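PDB 4Z9F: halohydrin epoxidase A from Corynebacterium sp., which probably catalyses the reversible ring closure of vicinal halohydrins to epoxides with release of hydrogen halide. Local coordinates for residues C[102-105]-C[106-110]; C[96-99]-C[100-103]. The protein carries 1 engineered substitution. All coordinates share one frame; numbering follows the deposited sequence.

Contact 1. Residues C[102-105]-C[106-110]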
ATOM      1  N   VAL C 102       3.033  22.760 -11.161  1.00 22.83           N
ATOM      2  CA  VAL C 102       3.063  21.303 -11.081  1.00 22.34           C
ATOM      3  C   VAL C 102       1.709  20.779 -10.628  1.00 20.94           C
ATOM      4  O   VAL C 102       1.143  19.851 -11.225  1.00 23.08           O
ATOM      5  CB  VAL C 102       4.190  20.844 -10.142  1.00 23.90           C
ATOM      6  CG1 VAL C 102       4.049  19.356  -9.830  1.00 22.43           C
ATOM      7  CG2 VAL C 102       5.542  21.156 -10.772  1.00 27.16           C
ATOM      8  N   PHE C 103       1.168  21.370  -9.565  1.00 24.93           N
ATOM      9  CA  PHE C 103      -0.141  20.953  -9.084  1.00 20.36           C
ATOM     10  C   PHE C 103      -1.234  21.337 -10.068  1.00 26.90           C
ATOM     11  O   PHE C 103      -2.173  20.564 -10.288  1.00 23.09           O
ATOM     12  CB  PHE C 103      -0.408  21.545  -7.704  1.00 26.69           C
ATOM     13  CG  PHE C 103       0.240  20.771  -6.601  1.00 25.84           C
ATOM     14  CD1 PHE C 103       1.554  21.019  -6.249  1.00 26.17           C
ATOM     15  CD2 PHE C 103      -0.451  19.758  -5.948  1.00 23.13           C
ATOM     16  CE1 PHE C 103       2.162  20.293  -5.243  1.00 24.98           C
ATOM     17  CE2 PHE C 103       0.154  19.033  -4.937  1.00 24.30           C
ATOM     18  CZ  PHE C 103       1.462  19.304  -4.588  1.00 20.72           C
ATOM     19  N   GLU C 104      -1.106  22.509 -10.696  1.00 21.89           N
ATOM     20  CA  GLU C 104      -2.111  22.933 -11.665  1.00 24.85           C
ATOM     21  C   GLU C 104      -2.245  21.913 -12.786  1.00 21.52           C
ATOM     22  O   GLU C 104      -3.353  21.468 -13.103  1.00 22.71           O
ATOM     23  CB  GLU C 104      -1.762  24.306 -12.234  1.00 23.42           C
ATOM     24  CG  GLU C 104      -2.920  24.958 -12.990  1.00 24.79           C
ATOM     25  CD  GLU C 104      -4.040  25.415 -12.077  1.00 29.47           C
ATOM     26  OE1 GLU C 104      -5.209  25.440 -12.530  1.00 30.44           O
ATOM     27  OE2 GLU C 104      -3.762  25.761 -10.909  1.00 29.58           O
ATOM     28  N   ALA C 105      -1.118  21.492 -13.371  1.00 24.83           N
ATOM     29  CA  ALA C 105      -1.179  20.602 -14.531  1.00 19.38           C
ATOM     30  C   ALA C 105      -1.551  19.174 -14.140  1.00 24.16           C
ATOM     31  O   ALA C 105      -2.236  18.470 -14.898  1.00 21.38           O
ATOM     32  CB  ALA C 105       0.164  20.606 -15.275  1.00 21.18           C
ATOM     33  N   LEU C 106      -1.089  18.711 -12.978  1.00 21.82           N
ATOM     34  CA  LEU C 106      -1.220  17.298 -12.657  1.00 24.32           C
ATOM     35  C   LEU C 106      -2.344  16.988 -11.681  1.00 20.18           C
ATOM     36  O   LEU C 106      -2.752  15.823 -11.597  1.00 22.66           O
ATOM     37  CB  LEU C 106       0.100  16.760 -12.090  1.00 21.92           C
ATOM     38  CG  LEU C 106       1.305  17.053 -12.984  1.00 21.66           C
ATOM     39  CD1 LEU C 106       2.540  16.521 -12.315  1.00 22.32           C
ATOM     40  CD2 LEU C 106       1.112  16.440 -14.379  1.00 19.54           C
ATOM     41  N   SER C 107      -2.867  17.995 -10.974  1.00 21.79           N
ATOM     42  CA  SER C 107      -3.875  17.769  -9.944  1.00 22.25           C
ATOM     43  C   SER C 107      -5.114  18.630 -10.147  1.00 24.31           C
ATOM     44  O   SER C 107      -6.237  18.122 -10.078  1.00 24.33           O
ATOM     45  CB  SER C 107      -3.284  18.036  -8.561  1.00 24.72           C
ATOM     46  OG  SER C 107      -2.029  17.377  -8.429  1.00 25.10           O
ATOM     47  N   ILE C 108      -4.932  19.933 -10.369  1.00 20.70           N
ATOM     48  CA  ILE C 108      -6.093  20.813 -10.485  1.00 21.51           C
ATOM     49  C   ILE C 108      -6.779  20.631 -11.835  1.00 21.95           C
ATOM     50  O   ILE C 108      -8.005  20.471 -11.906  1.00 24.42           O
ATOM     51  CB  ILE C 108      -5.690  22.273 -10.243  1.00 20.38           C
ATOM     52  CG1 ILE C 108      -5.075  22.436  -8.854  1.00 18.05           C
ATOM     53  CG2 ILE C 108      -6.917  23.180 -10.373  1.00 25.76           C
ATOM     54  CD1 ILE C 108      -6.055  22.252  -7.713  1.00 21.54           C
ATOM     55  N   PHE C 109      -6.004  20.652 -12.923  1.00 19.61           N
ATOM     56  CA  PHE C 109      -6.563  20.433 -14.256  1.00 23.25           C
ATOM     57  C   PHE C 109      -7.418  19.174 -14.342  1.00 22.37           C
ATOM     58  O   PHE C 109      -8.559  19.268 -14.822  1.00 24.77           O
ATOM     59  CB  PHE C 109      -5.413  20.429 -15.280  1.00 26.06           C
ATOM     60  CG  PHE C 109      -5.850  20.455 -16.720  1.00 25.36           C
ATOM     61  CD1 PHE C 109      -6.323  19.310 -17.347  1.00 24.41           C
ATOM     62  CD2 PHE C 109      -5.734  21.620 -17.466  1.00 26.09           C
ATOM     63  CE1 PHE C 109      -6.698  19.336 -18.673  1.00 24.25           C
ATOM     64  CE2 PHE C 109      -6.101  21.646 -18.793  1.00 28.45           C
ATOM     65  CZ  PHE C 109      -6.585  20.502 -19.397  1.00 24.16           C
ATOM     66  N   PRO C 110      -6.966  17.991 -13.904  1.00 25.27           N
ATOM     67  CA  PRO C 110      -7.859  16.824 -13.982  1.00 20.06           C
ATOM     68  C   PRO C 110      -9.083  16.927 -13.075  1.00 17.21           C
ATOM     69  O   PRO C 110     -10.147  16.424 -13.449  1.00 22.20           O
ATOM     70  CB  PRO C 110      -6.951  15.646 -13.591  1.00 22.91           C
ATOM     71  CG  PRO C 110      -5.762  16.270 -12.900  1.00 23.89           C
ATOM     72  CD  PRO C 110      -5.589  17.612 -13.524  1.00 21.41           C
TER

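Contact 2. Residues C[96-99]-C[100-103]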
ATOM      1  N   GLU C  96       7.822  29.480  -6.372  1.00 29.42           N
ATOM      2  CA  GLU C  96       6.419  29.254  -6.043  1.00 28.05           C
ATOM      3  C   GLU C  96       5.602  28.985  -7.297  1.00 25.69           C
ATOM      4  O   GLU C  96       4.741  28.097  -7.309  1.00 26.54           O
ATOM      5  CB  GLU C  96       5.857  30.461  -5.283  1.00 27.84           C
ATOM      6  CG  GLU C  96       4.429  30.274  -4.809  1.00 27.90           C
ATOM      7  CD  GLU C  96       3.973  31.349  -3.839  1.00 31.87           C
ATOM      8  OE1 GLU C  96       4.798  32.200  -3.435  1.00 36.44           O
ATOM      9  OE2 GLU C  96       2.784  31.344  -3.473  1.00 34.02           O
ATOM     10  N   ALA C  97       5.873  29.729  -8.375  1.00 25.05           N
ATOM     11  CA  ALA C  97       5.087  29.585  -9.597  1.00 27.48           C
ATOM     12  C   ALA C  97       5.252  28.198 -10.202  1.00 29.17           C
ATOM     13  O   ALA C  97       4.296  27.633 -10.751  1.00 26.72           O
ATOM     14  CB  ALA C  97       5.488  30.660 -10.611  1.00 27.78           C
ATOM     15  N   ASP C  98       6.462  27.641 -10.129  1.00 27.19           N
ATOM     16  CA  ASP C  98       6.688  26.302 -10.660  1.00 28.66           C
ATOM     17  C   ASP C  98       6.000  25.242  -9.800  1.00 25.45           C
ATOM     18  O   ASP C  98       5.383  24.315 -10.334  1.00 25.42           O
ATOM     19  CB  ASP C  98       8.190  26.037 -10.766  1.00 29.77           C
ATOM     20  CG  ASP C  98       8.829  26.711 -11.979  1.00 32.36           C
ATOM     21  OD1 ASP C  98       8.139  27.491 -12.678  1.00 28.63           O
ATOM     22  OD2 ASP C  98      10.034  26.461 -12.222  1.00 31.65           O
ATOM     23  N   ILE C  99       6.103  25.359  -8.472  1.00 26.99           N
ATOM     24  CA  ILE C  99       5.361  24.465  -7.577  1.00 24.25           C
ATOM     25  C   ILE C  99       3.879  24.481  -7.928  1.00 27.64           C
ATOM     26  O   ILE C  99       3.248  23.434  -8.111  1.00 25.81           O
ATOM     27  CB  ILE C  99       5.581  24.864  -6.107  1.00 26.06           C
ATOM     28  CG1 ILE C  99       7.042  24.655  -5.677  1.00 20.86           C
ATOM     29  CG2 ILE C  99       4.641  24.079  -5.204  1.00 26.47           C
ATOM     30  CD1 ILE C  99       7.374  25.343  -4.357  1.00 24.51           C
ATOM     31  N   ARG C 100       3.301  25.681  -8.038  1.00 27.93           N
ATOM     32  CA  ARG C 100       1.880  25.773  -8.350  1.00 30.12           C
ATOM     33  C   ARG C 100       1.575  25.202  -9.730  1.00 25.53           C
ATOM     34  O   ARG C 100       0.538  24.557  -9.922  1.00 24.09           O
ATOM     35  CB  ARG C 100       1.408  27.222  -8.245  1.00 28.67           C
ATOM     36  CG  ARG C 100       1.414  27.738  -6.812  1.00 30.44           C
ATOM     37  CD  ARG C 100       0.837  29.139  -6.690  1.00 28.36           C
ATOM     38  NE  ARG C 100       0.989  29.646  -5.327  1.00 32.44           N
ATOM     39  CZ  ARG C 100       0.174  29.332  -4.325  1.00 27.29           C
ATOM     40  NH1 ARG C 100      -0.850  28.518  -4.543  1.00 24.90           N
ATOM     41  NH2 ARG C 100       0.384  29.828  -3.107  1.00 29.55           N
ATOM     42  N   GLN C 101       2.460  25.425 -10.707  1.00 26.74           N
ATOM     43  CA  GLN C 101       2.201  24.881 -12.037  1.00 23.38           C
ATOM     44  C   GLN C 101       2.231  23.360 -12.038  1.00 23.15           C
ATOM     45  O   GLN C 101       1.550  22.724 -12.851  1.00 22.49           O
ATOM     46  CB  GLN C 101       3.215  25.411 -13.047  1.00 26.88           C
ATOM     47  CG  GLN C 101       2.968  24.864 -14.439  1.00 24.82           C
ATOM     48  CD  GLN C 101       3.955  25.378 -15.444  1.00 24.63           C
ATOM     49  OE1 GLN C 101       4.825  26.184 -15.115  1.00 29.79           O
ATOM     50  NE2 GLN C 101       3.844  24.905 -16.676  1.00 27.47           N
ATOM     51  N   VAL C 102       3.033  22.760 -11.161  1.00 22.83           N
ATOM     52  CA  VAL C 102       3.063  21.303 -11.081  1.00 22.34           C
ATOM     53  C   VAL C 102       1.709  20.779 -10.628  1.00 20.94           C
ATOM     54  O   VAL C 102       1.143  19.851 -11.225  1.00 23.08           O
ATOM     55  CB  VAL C 102       4.190  20.844 -10.142  1.00 23.90           C
ATOM     56  CG1 VAL C 102       4.049  19.356  -9.830  1.00 22.43           C
ATOM     57  CG2 VAL C 102       5.542  21.156 -10.772  1.00 27.16           C
ATOM     58  N   PHE C 103       1.168  21.370  -9.565  1.00 24.93           N
ATOM     59  CA  PHE C 103      -0.141  20.953  -9.084  1.00 20.36           C
ATOM     60  C   PHE C 103      -1.234  21.337 -10.068  1.00 26.90           C
ATOM     61  O   PHE C 103      -2.173  20.564 -10.288  1.00 23.09           O
ATOM     62  CB  PHE C 103      -0.408  21.545  -7.704  1.00 26.69           C
ATOM     63  CG  PHE C 103       0.240  20.771  -6.601  1.00 25.84           C
ATOM     64  CD1 PHE C 103       1.554  21.019  -6.249  1.00 26.17           C
ATOM     65  CD2 PHE C 103      -0.451  19.758  -5.948  1.00 23.13           C
ATOM     66  CE1 PHE C 103       2.162  20.293  -5.243  1.00 24.98           C
ATOM     67  CE2 PHE C 103       0.154  19.033  -4.937  1.00 24.30           C
ATOM     68  CZ  PHE C 103       1.462  19.304  -4.588  1.00 20.72           C
TER
HETATM   69  O   HOH W   1       5.423  28.478 -13.509  1.00 34.36           O

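Contact 1. Residues C[102-105]-C[106-110]
Phe103 O is gripped by two backbone N-H groups that come from opposite faces of its carbonyl plane: Ser107 N at 2.7 Å and Ile108 N at 2.8 Å. The second bond is the straighter, with 163° at the hydrogen against 142° for the first. This shared acceptor marks a wider pi-type turn in helix 96-123. Before it, Leu106 N still bonds Val102 O four residues back; after it, Phe109 N reaches five residues back to Glu104 O at 2.8 Å. The following residue, Pro110, has no N-H to give, and its CD lies 3.7 Å from Ala105 O, a buried carbonyl oxygen for which the model holds no polar partner. Among the side chains, Glu104 starts with CG anti to its N (chi1 -166°) and bends at chi2, which carries the carboxylate across the beta-branch of Ile108, with Glu104 OE1 3.6 Å from Ile108 CG2. The charge itself is answered by Arg100 of the second subunit. Val102 CG1 and Leu106 CD1 touch at 4.1 Å on the side facing helix 147-165, where Ser107 OG hydrogen-bonds Ala150 O and Leu106 O is hydrogen-bonded to Thr154 OG1. The widened turn thus moves the bonding pattern from four to five residues just ahead of the proline: Phe109 N is spent on Glu104 O and Pro110 brings no N-H, so Ala105 O is left without a donor and the helix kinks there.

Contact 2. Residues C[96-99]-C[100-103]
Glu96 and Arg100, one helical turn apart, run side by side and point the same way, joined by a salt bridge through a single carboxylate oxygen. Glu96 OE2 accepts from Arg100 NH2 at 2.9 Å and from Arg100 NE at 3.1 Å, so the guanidinium presents its NE-containing side rather than its two terminal nitrogens. The oxygen lies in the guanidinium plane, whereas the carboxylate is turned 39° from that plane; NH2 meets the anti lone pair of OE2, and NE approaches on the same anti side but somewhat out of the carboxylate plane. An extended Glu96 chain, its CG anti to N at chi1 -176°, brings the carboxylate alongside the arginine. The guanidinium also forms a salt bridge with Glu104 of the second subunit, through NH1, so it ties an acid of its own helix to one across the interface.

The backbone bonds are those of the first turns of helix 96-123, a long helix flanking the parallel sheet of this Rossmann-type fold. Arg100 N donates to Glu96 O at 2.9 Å, and Gln101 N, Val102 N and Phe103 N follow in the same four-residue pattern.

Water-mediated contact occupies another side of the helix: water 1 donates to Asp98 OD1 at 3.0 Å and to Gln101 OE1 at 2.9 Å, bridging two acceptors that could not bond each other directly.

Apolar contact is slight. Ile99 CG2 stands 4.5 Å from Phe103 CD1, while Ile99 O lies at the edge of the phenyl ring, in its plane, 3.5 Å from Phe103 CD1. Both side chains also pack on Ile111 of the second subunit.

Both contacts belong to helix 96-123 and share Val102 and Phe103, with centres about 9 Å apart. Contact 2 covers the start of the helix, its centre about 19 Å from the centre of the chain, and is partly buried; contact 1, its centre about 12 Å from the centre of the chain, is largely buried. Their chemistry changes accordingly: a charged pair and a bridging water over regular helical turns in 96-103, a distorted backbone with mostly apolar side chains in 102-110. Helix 147-165 packs against both, and both reach the second subunit, where reciprocal Arg100–Glu104 salt bridges link the contact 2 region of one chain to the contact 1 region of the other.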